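Local coordinates for muconate cycloisomerase (PDB 3MY9), which is a member of the enolase superfamily that pairs an alpha/beta capping domain with a barrel domain and carries magnesium ions, at residues A[145-150]-A[178-183]; A[152-157]-A[163-168]; A[11-16]-A[70-75]. All coordinates share one frame; numbering follows the deposited sequence.

In the fold
From the N terminus, contact 3 comes first: strand 8-21 of the N-terminal domain is covered by helix 64-79, closing a loop of 53 residues between segments 11-16 and 70-75. The chain then passes into the barrel domain, where strand 135-142 leads to helix 147-157. Contact 2 ties the second half of that helix to strand 164-168 across a loop of five residues. Contact 1 joins the first turn of helix 147-157 to helix 174-188 and encloses contact 2. The two meet through Met167, which touches Ile180 and Leu181. Contact 3 stands apart on the opposite side of the chain's centre, its centre about 46 Å from that of contact 1 and 40 Å from that of contact 2.

Contact 1 of 3, residues A[145-150]-A[178-183]; sequences PDFDAD and LRILET
Phe147 and Ile180 bring together two neighbouring outer helices of the barrel domain, 147-157 and 174-188, whose nearest CA atoms in the two segments, those of the same two residues, are 7.6 Å apart. The main interaction is a CH-pi contact. Ile180 CG2 stands over one face of the Phe147 ring, 3.8 Å from its centroid and 18° off the normal, displaced toward the rim, where its nearest carbon is Phe147 CE1 at 3.6 Å. Plain apolar packing continues along the same side chain: Ile180 CG1 lies beside Phe147 CG and CD2, and Ile180 CD1 reaches back to Phe147 CB at 3.9 Å. With its CG anti to the backbone N (chi1 173°), Phe147 extends its ring along the isoleucine, and the two side chains run past one another in opposite senses. At the ring edge, Thr183 CG2 adds a looser touch to Phe147 CE2, 4.3 Å away.

The two segments share no hydrogen bond; Asp150 OD2 accepts from Asp144 N. Thr183 OG1 donates to Arg179 O at 2.9 Å; Thr183 N reaches the same oxygen from the other face of the carbonyl plane. With the hydroxyl so bonded, the methyl is the threonine atom closest to the ring. Asp146 occupies the N-cap position of its helix. Between 145-150 and 178-183 the contact is therefore carbon against carbon, the threonine's hydroxyl satisfied by its own helix.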
loop_
_atom_site.group_PDB
_atom_site.type_symbol
_atom_site.label_atom_id
_atom_site.label_comp_id
_atom_site.label_asym_id
_atom_site.label_seq_id
_atom_site.Cartn_x
_atom_site.Cartn_y
_atom_site.Cartn_z
ATOM N N PRO A 145 -5.710 37.413 26.895
ATOM C CA PRO A 145 -4.651 38.198 26.269
ATOM C C PRO A 145 -3.614 38.662 27.288
ATOM O O PRO A 145 -2.443 38.797 26.956
ATOM C CB PRO A 145 -5.400 39.408 25.685
ATOM C CG PRO A 145 -6.771 38.934 25.449
ATOM C CD PRO A 145 -7.051 37.889 26.503
ATOM N N ASP A 146 -4.055 38.921 28.515
ATOM C CA ASP A 146 -3.146 39.302 29.589
ATOM C C ASP A 146 -2.705 38.017 30.268
ATOM O O ASP A 146 -3.410 37.502 31.140
ATOM C CB ASP A 146 -3.852 40.241 30.572
ATOM C CG ASP A 146 -2.947 40.720 31.708
ATOM O OD1 ASP A 146 -1.766 40.318 31.765
ATOM O OD2 ASP A 146 -3.425 41.519 32.545
ATOM N N PHE A 147 -1.548 37.492 29.866
ATOM C CA PHE A 147 -1.088 36.212 30.403
ATOM C C PHE A 147 -0.844 36.251 31.899
ATOM O O PHE A 147 -1.089 35.259 32.585
ATOM C CB PHE A 147 0.200 35.699 29.742
ATOM C CG PHE A 147 0.746 34.476 30.431
ATOM C CD1 PHE A 147 -0.028 33.334 30.527
ATOM C CD2 PHE A 147 1.975 34.500 31.057
ATOM C CE1 PHE A 147 0.427 32.219 31.199
ATOM C CE2 PHE A 147 2.446 33.381 31.723
ATOM C CZ PHE A 147 1.669 32.243 31.793
ATOM N N ASP A 148 -0.337 37.379 32.396
ATOM C CA ASP A 148 -0.101 37.545 33.830
ATOM C C ASP A 148 -1.388 37.325 34.627
ATOM O O ASP A 148 -1.352 36.732 35.702
ATOM C CB ASP A 148 0.506 38.925 34.135
ATOM C CG ASP A 148 1.940 39.068 33.618
ATOM O OD1 ASP A 148 2.539 40.142 33.807
ATOM O OD2 ASP A 148 2.477 38.121 33.019
ATOM N N ALA A 149 -2.518 37.790 34.092
ATOM C CA ALA A 149 -3.834 37.526 34.700
ATOM C C ALA A 149 -4.071 36.018 34.807
ATOM O O ALA A 149 -4.526 35.525 35.835
ATOM C CB ALA A 149 -4.947 38.166 33.879
ATOM N N ASP A 150 -3.739 35.297 33.744
ATOM C CA ASP A 150 -3.918 33.853 33.702
ATOM C C ASP A 150 -2.964 33.122 34.652
ATOM O O ASP A 150 -3.354 32.128 35.276
ATOM C CB ASP A 150 -3.753 33.316 32.265
ATOM C CG ASP A 150 -5.079 33.121 31.547
ATOM O OD1 ASP A 150 -6.138 33.188 32.206
ATOM O OD2 ASP A 150 -5.065 32.864 30.315
ATOM N N LEU A 178 5.737 30.709 23.006
ATOM C CA LEU A 178 6.827 29.866 23.506
ATOM C C LEU A 178 7.333 30.321 24.878
ATOM O O LEU A 178 7.590 29.483 25.742
ATOM C CB LEU A 178 8.006 29.819 22.520
ATOM C CG LEU A 178 7.821 29.066 21.206
ATOM C CD1 LEU A 178 9.165 29.039 20.407
ATOM C CD2 LEU A 178 7.328 27.667 21.455
ATOM N N ARG A 179 7.502 31.634 25.055
ATOM C CA ARG A 179 7.917 32.202 26.350
ATOM C C ARG A 179 6.865 31.915 27.436
ATOM O O ARG A 179 7.189 31.652 28.592
ATOM C CB ARG A 179 8.128 33.733 26.248
ATOM C CG ARG A 179 9.301 34.148 25.355
ATOM C CD ARG A 179 9.701 35.645 25.539
ATOM N NE ARG A 179 8.649 36.577 25.109
ATOM C CZ ARG A 179 8.436 36.990 23.853
ATOM N NH1 ARG A 179 9.201 36.563 22.845
ATOM N NH2 ARG A 179 7.439 37.834 23.595
ATOM N N ILE A 180 5.598 31.996 27.056
ATOM C CA ILE A 180 4.504 31.614 27.957
ATOM C C ILE A 180 4.613 30.151 28.378
ATOM O O ILE A 180 4.559 29.848 29.554
ATOM C CB ILE A 180 3.117 31.945 27.357
ATOM C CG1 ILE A 180 2.865 33.464 27.462
ATOM C CG2 ILE A 180 1.983 31.221 28.122
ATOM C CD1 ILE A 180 1.701 33.970 26.645
ATOM N N LEU A 181 4.834 29.256 27.432
ATOM C CA LEU A 181 4.939 27.831 27.757
ATOM C C LEU A 181 6.145 27.585 28.635
ATOM O O LEU A 181 6.086 26.759 29.545
ATOM C CB LEU A 181 5.049 26.978 26.501
ATOM C CG LEU A 181 3.772 26.829 25.657
ATOM C CD1 LEU A 181 4.142 26.350 24.268
ATOM C CD2 LEU A 181 2.706 25.906 26.334
ATOM N N GLU A 182 7.234 28.301 28.358
ATOM C CA GLU A 182 8.437 28.190 29.169
ATOM C C GLU A 182 8.171 28.615 30.603
ATOM O O GLU A 182 8.637 27.953 31.517
ATOM C CB GLU A 182 9.594 29.045 28.618
ATOM C CG GLU A 182 10.975 28.553 29.085
ATOM C CD GLU A 182 11.465 27.320 28.288
ATOM O OE1 GLU A 182 11.833 27.469 27.081
ATOM O OE2 GLU A 182 11.477 26.197 28.869
ATOM N N THR A 183 7.458 29.727 30.792
ATOM C CA THR A 183 7.136 30.202 32.146
ATOM C C THR A 183 6.251 29.190 32.869
ATOM O O THR A 183 6.470 28.908 34.033
ATOM C CB THR A 183 6.418 31.572 32.131
ATOM O OG1 THR A 183 7.189 32.523 31.387
ATOM C CG2 THR A 183 6.158 32.078 33.544
#

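Contact 2 of 3, residues A[152-157]-A[163-168]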
loop_
_atom_site.group_PDB
_atom_site.type_symbol
_atom_site.label_atom_id
_atom_site.label_comp_id
_atom_site.label_asym_id
_atom_site.label_seq_id
_atom_site.Cartn_x
_atom_site.Cartn_y
_atom_site.Cartn_z
ATOM N N GLU A 152 -1.780 34.137 37.503
ATOM C CA GLU A 152 -2.232 34.246 38.885
ATOM C C GLU A 152 -3.397 33.296 39.124
ATOM O O GLU A 152 -3.455 32.645 40.164
ATOM C CB GLU A 152 -2.583 35.695 39.248
ATOM C CG GLU A 152 -1.351 36.572 39.380
ATOM C CD GLU A 152 -0.549 36.302 40.661
ATOM O OE1 GLU A 152 -1.150 36.174 41.759
ATOM O OE2 GLU A 152 0.696 36.228 40.565
ATOM N N ARG A 153 -4.303 33.190 38.155
ATOM C CA ARG A 153 -5.378 32.184 38.226
ATOM C C ARG A 153 -4.807 30.782 38.445
ATOM O O ARG A 153 -5.209 30.083 39.373
ATOM C CB ARG A 153 -6.251 32.199 36.974
ATOM C CG ARG A 153 -7.041 33.467 36.836
ATOM C CD ARG A 153 -7.940 33.471 35.625
ATOM N NE ARG A 153 -8.374 34.827 35.306
ATOM C CZ ARG A 153 -9.237 35.163 34.346
ATOM N NH1 ARG A 153 -9.797 34.237 33.569
ATOM N NH2 ARG A 153 -9.548 36.451 34.173
ATOM N N MET A 154 -3.837 30.401 37.626
ATOM C CA MET A 154 -3.162 29.101 37.772
ATOM C C MET A 154 -2.518 28.981 39.150
ATOM O O MET A 154 -2.592 27.935 39.796
ATOM C CB MET A 154 -2.084 28.923 36.685
ATOM C CG MET A 154 -2.662 28.785 35.290
ATOM S SD MET A 154 -1.453 28.620 33.949
ATOM C CE MET A 154 -0.977 26.945 34.303
ATOM N N ARG A 155 -1.888 30.062 39.592
ATOM C CA ARG A 155 -1.217 30.094 40.902
ATOM C C ARG A 155 -2.153 29.741 42.055
ATOM O O ARG A 155 -1.734 29.111 43.021
ATOM C CB ARG A 155 -0.582 31.471 41.164
ATOM C CG ARG A 155 0.905 31.414 41.501
ATOM C CD ARG A 155 1.827 31.796 40.311
ATOM N NE ARG A 155 2.020 33.250 40.219
ATOM C CZ ARG A 155 3.106 33.883 39.754
ATOM N NH1 ARG A 155 4.190 33.229 39.328
ATOM N NH2 ARG A 155 3.111 35.213 39.741
ATOM N N ALA A 156 -3.411 30.165 41.956
ATOM C CA ALA A 156 -4.434 29.825 42.952
ATOM C C ALA A 156 -5.061 28.447 42.702
ATOM O O ALA A 156 -5.421 27.740 43.641
ATOM C CB ALA A 156 -5.521 30.886 42.964
ATOM N N MET A 157 -5.209 28.064 41.437
ATOM C CA MET A 157 -6.005 26.875 41.085
ATOM C C MET A 157 -5.272 25.537 41.256
ATOM O O MET A 157 -5.883 24.512 41.583
ATOM C CB MET A 157 -6.500 26.984 39.646
ATOM C CG MET A 157 -7.569 28.036 39.458
ATOM S SD MET A 157 -8.135 28.162 37.748
ATOM C CE MET A 157 -9.704 28.896 38.222
ATOM N N THR A 163 -5.779 20.416 37.876
ATOM C CA THR A 163 -4.581 20.020 37.193
ATOM C C THR A 163 -4.673 20.234 35.681
ATOM O O THR A 163 -3.653 20.463 35.030
ATOM C CB THR A 163 -4.238 18.557 37.494
ATOM O OG1 THR A 163 -5.342 17.726 37.130
ATOM C CG2 THR A 163 -3.912 18.377 38.987
ATOM N N VAL A 164 -5.880 20.149 35.127
ATOM C CA VAL A 164 -6.041 20.196 33.687
ATOM C C VAL A 164 -6.218 21.610 33.154
ATOM O O VAL A 164 -7.184 22.273 33.506
ATOM C CB VAL A 164 -7.240 19.371 33.229
ATOM C CG1 VAL A 164 -7.336 19.416 31.670
ATOM C CG2 VAL A 164 -7.113 17.942 33.709
ATOM N N PHE A 165 -5.308 22.030 32.278
ATOM C CA PHE A 165 -5.348 23.325 31.639
ATOM C C PHE A 165 -5.229 23.202 30.130
ATOM O O PHE A 165 -4.436 22.400 29.626
ATOM C CB PHE A 165 -4.216 24.176 32.176
ATOM C CG PHE A 165 -4.375 24.503 33.623
ATOM C CD1 PHE A 165 -5.031 25.666 34.011
ATOM C CD2 PHE A 165 -3.954 23.604 34.595
ATOM C CE1 PHE A 165 -5.242 25.949 35.362
ATOM C CE2 PHE A 165 -4.152 23.878 35.960
ATOM C CZ PHE A 165 -4.804 25.050 36.334
ATOM N N LYS A 166 -6.032 23.968 29.399
ATOM C CA LYS A 166 -5.883 24.006 27.949
ATOM C C LYS A 166 -5.534 25.402 27.434
ATOM O O LYS A 166 -6.310 26.317 27.594
ATOM C CB LYS A 166 -7.143 23.519 27.264
ATOM C CG LYS A 166 -6.891 23.228 25.788
ATOM C CD LYS A 166 -8.216 23.284 25.023
ATOM C CE LYS A 166 -8.734 21.957 24.683
ATOM N NZ LYS A 166 -10.067 22.226 24.024
ATOM N N MET A 167 -4.369 25.554 26.796
ATOM C CA MET A 167 -3.917 26.866 26.326
ATOM C C MET A 167 -4.380 26.996 24.877
ATOM O O MET A 167 -4.110 26.127 24.058
ATOM C CB MET A 167 -2.373 27.009 26.435
ATOM C CG MET A 167 -1.785 28.469 26.277
ATOM S SD MET A 167 0.031 28.446 25.997
ATOM C CE MET A 167 0.250 30.101 25.349
ATOM N N LYS A 168 -5.085 28.083 24.583
ATOM C CA LYS A 168 -5.350 28.474 23.230
ATOM C C LYS A 168 -4.044 28.979 22.596
ATOM O O LYS A 168 -3.348 29.838 23.139
ATOM C CB LYS A 168 -6.416 29.553 23.227
ATOM C CG LYS A 168 -7.085 29.815 21.917
ATOM C CD LYS A 168 -8.289 30.765 22.159
ATOM C CE LYS A 168 -8.588 31.677 20.975
ATOM N NZ LYS A 168 -8.988 33.082 21.400
#
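Met154 on helix 147-157 packs onto Phe165 of strand 164-168, the helix and second strand of a beta-alpha-beta unit that starts with strand 135-142 in the barrel domain. Met154 can be followed outward from CB. Its CB does not point straight at the strand, but CG, anti to the carbonyl carbon, arrives 3.8 Å from Phe165 CE1 and 4.1 Å from Phe165 CD1. Next along the chain, Met154 SD lies obliquely above the ring, 5.1 Å from the Phe165 centroid, in a Met-aromatic contact. A bend at the last torsion (chi3 74°) then folds the methyl inward, where Met154 CE sits over the centre of one face, 4.3 Å from the Phe165 centroid and 12° off the ring normal, as a CH-pi donor.

Met157, one turn on, approaches the ring from its edge: its CB is near the ring plane, while the rest of its side chain leads away. The same phenylalanine thus meets one methionine over a face and another at the rim. Around Met154, Met184 and Phe188 of helix 174-188 and Ile142 of strand 135-142 complete the packing, so its side chain is buried between helices and sheet. On the neighbouring strand residue, Lys166 NZ forms salt bridges with Asp197, Glu326 and Glu223, the last a magnesium site residue.

On the exposed side of the helix, Arg155 grips Glu152 side-on, NE and NH2 both reaching one carboxylate oxygen, and Arg155 NH1 pairs with Glu187 of helix 174-188. The straighter of the two bonds to the glutamate runs from Arg155 NH2 to Glu152 OE2 at 2.7 Å, with an angle of 165° at the hydrogen.

Contact 3 of 3, residues A[11-16]-A[70-75]; sequences IRIFLV and ALDIYL
Ile13 presses its delta methyl into helix 64-79 where that helix covers the antiparallel sheet of the N-terminal, enolase-type domain. In the first shell, Ile13 CD1 meets Leu71 CB at 3.5 Å and also sits against the helix backbone, 3.3 Å from Asp72 N. Behind it, Ile13 CG1 lies 4.1 Å from Leu71 CB, and the isoleucine and leucine side chains pass at an angle. Ile13 reaches the helix because CG1 is anti to its carbonyl carbon (chi1 -56°) and the chain stays extended to CD1.

Further out, Phe68 and Arg76 of the same helix touch Ile13, while Leu40 of strand 35-44 flanks it within the sheet. Ala104 and Val108 of helix 102-120 pack on Leu71, placing it between the strand and a second helix. The strand itself is held by backbone hydrogen bonds between Arg12 and Glu41 and between Phe14 and Leu39 of strand 35-44. Helix 64-79 has a wider pi-type turn at 70-75, marked by the bond from Leu75 N to Ala70 O at 2.9 Å. At the rim, the Asp72 carboxylate is paired with Arg76 through OD1, and Asp72 CB lies 3.7 Å from Ile13 CD1.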
loop_
_atom_site.group_PDB
_atom_site.type_symbol
_atom_site.label_atom_id
_atom_site.label_comp_id
_atom_site.label_asym_id
_atom_site.label_seq_id
_atom_site.Cartn_x
_atom_site.Cartn_y
_atom_site.Cartn_z
ATOM N N ILE A 11 -45.739 15.057 24.484
ATOM C CA ILE A 11 -44.574 15.909 24.638
ATOM C C ILE A 11 -44.973 17.381 24.674
ATOM O O ILE A 11 -46.074 17.757 24.255
ATOM C CB ILE A 11 -43.521 15.673 23.528
ATOM C CG1 ILE A 11 -44.044 16.101 22.154
ATOM C CG2 ILE A 11 -43.089 14.205 23.510
ATOM C CD1 ILE A 11 -43.032 15.926 21.044
ATOM N N ARG A 12 -44.077 18.181 25.239
ATOM C CA ARG A 12 -44.086 19.627 25.113
ATOM C C ARG A 12 -42.692 20.047 24.666
ATOM O O ARG A 12 -41.692 19.622 25.252
ATOM C CB ARG A 12 -44.387 20.300 26.450
ATOM C CG ARG A 12 -45.647 19.837 27.157
ATOM C CD ARG A 12 -46.143 20.931 28.084
ATOM N NE ARG A 12 -46.956 20.430 29.193
ATOM C CZ ARG A 12 -46.581 20.380 30.476
ATOM N NH1 ARG A 12 -45.376 20.795 30.875
ATOM N NH2 ARG A 12 -47.441 19.911 31.386
ATOM N N ILE A 13 -42.626 20.857 23.617
ATOM C CA ILE A 13 -41.363 21.407 23.145
ATOM C C ILE A 13 -41.352 22.883 23.527
ATOM O O ILE A 13 -42.325 23.605 23.259
ATOM C CB ILE A 13 -41.221 21.258 21.623
ATOM C CG1 ILE A 13 -41.379 19.789 21.212
ATOM C CG2 ILE A 13 -39.868 21.797 21.153
ATOM C CD1 ILE A 13 -41.730 19.594 19.752
ATOM N N PHE A 14 -40.269 23.321 24.172
ATOM C CA PHE A 14 -40.138 24.705 24.626
ATOM C C PHE A 14 -38.948 25.367 23.964
ATOM O O PHE A 14 -37.833 24.830 24.007
ATOM C CB PHE A 14 -39.928 24.762 26.135
ATOM C CG PHE A 14 -41.078 24.238 26.934
ATOM C CD1 PHE A 14 -42.066 25.096 27.396
ATOM C CD2 PHE A 14 -41.171 22.892 27.247
ATOM C CE1 PHE A 14 -43.119 24.625 28.150
ATOM C CE2 PHE A 14 -42.235 22.411 27.999
ATOM C CZ PHE A 14 -43.204 23.281 28.453
ATOM N N LEU A 15 -39.179 26.518 23.344
ATOM C CA LEU A 15 -38.087 27.391 22.935
ATOM C C LEU A 15 -37.941 28.389 24.076
ATOM O O LEU A 15 -38.892 29.120 24.378
ATOM C CB LEU A 15 -38.400 28.101 21.609
ATOM C CG LEU A 15 -37.205 28.705 20.852
ATOM C CD1 LEU A 15 -37.632 29.341 19.521
ATOM C CD2 LEU A 15 -36.489 29.725 21.713
ATOM N N VAL A 16 -36.774 28.399 24.722
ATOM C CA VAL A 16 -36.521 29.303 25.849
ATOM C C VAL A 16 -35.332 30.201 25.571
ATOM O O VAL A 16 -34.426 29.836 24.821
ATOM C CB VAL A 16 -36.233 28.544 27.166
ATOM C CG1 VAL A 16 -37.407 27.683 27.547
ATOM C CG2 VAL A 16 -34.973 27.702 27.045
ATOM N N ALA A 70 -37.796 20.351 13.874
ATOM C CA ALA A 70 -37.515 18.927 13.752
ATOM C C ALA A 70 -38.373 18.127 14.723
ATOM O O ALA A 70 -39.084 17.213 14.313
ATOM C CB ALA A 70 -36.049 18.654 13.989
ATOM N N LEU A 71 -38.333 18.493 15.998
ATOM C CA LEU A 71 -39.112 17.797 17.026
ATOM C C LEU A 71 -40.614 17.935 16.809
ATOM O O LEU A 71 -41.354 16.950 16.895
ATOM C CB LEU A 71 -38.750 18.310 18.425
ATOM C CG LEU A 71 -37.380 17.910 18.993
ATOM C CD1 LEU A 71 -36.955 18.869 20.110
ATOM C CD2 LEU A 71 -37.383 16.465 19.493
ATOM N N ASP A 72 -41.051 19.160 16.523
ATOM C CA ASP A 72 -42.481 19.504 16.490
ATOM C C ASP A 72 -43.236 18.837 15.336
ATOM O O ASP A 72 -44.381 18.409 15.519
ATOM C CB ASP A 72 -42.658 21.036 16.439
ATOM C CG ASP A 72 -44.114 21.481 16.589
ATOM O OD1 ASP A 72 -44.851 20.933 17.441
ATOM O OD2 ASP A 72 -44.520 22.406 15.853
ATOM N N ILE A 73 -42.602 18.745 14.164
ATOM C CA ILE A 73 -43.258 18.180 12.976
ATOM C C ILE A 73 -42.679 16.809 12.544
ATOM O O ILE A 73 -43.428 15.843 12.425
ATOM C CB ILE A 73 -43.362 19.234 11.804
ATOM C CG1 ILE A 73 -42.138 19.257 10.879
ATOM C CG2 ILE A 73 -43.608 20.629 12.363
ATOM C CD1 ILE A 73 -42.261 18.320 9.676
ATOM N N TYR A 74 -41.365 16.705 12.347
ATOM C CA TYR A 74 -40.789 15.476 11.797
ATOM C C TYR A 74 -40.807 14.309 12.806
ATOM O O TYR A 74 -41.310 13.222 12.493
ATOM C CB TYR A 74 -39.373 15.726 11.278
ATOM N N LEU A 75 -40.294 14.543 14.016
ATOM C CA LEU A 75 -40.095 13.468 15.003
ATOM C C LEU A 75 -41.318 13.173 15.899
ATOM O O LEU A 75 -41.452 12.062 16.407
ATOM C CB LEU A 75 -38.860 13.768 15.859
ATOM C CG LEU A 75 -37.517 13.904 15.117
ATOM C CD1 LEU A 75 -36.364 14.231 16.065
ATOM C CD2 LEU A 75 -37.183 12.636 14.337
#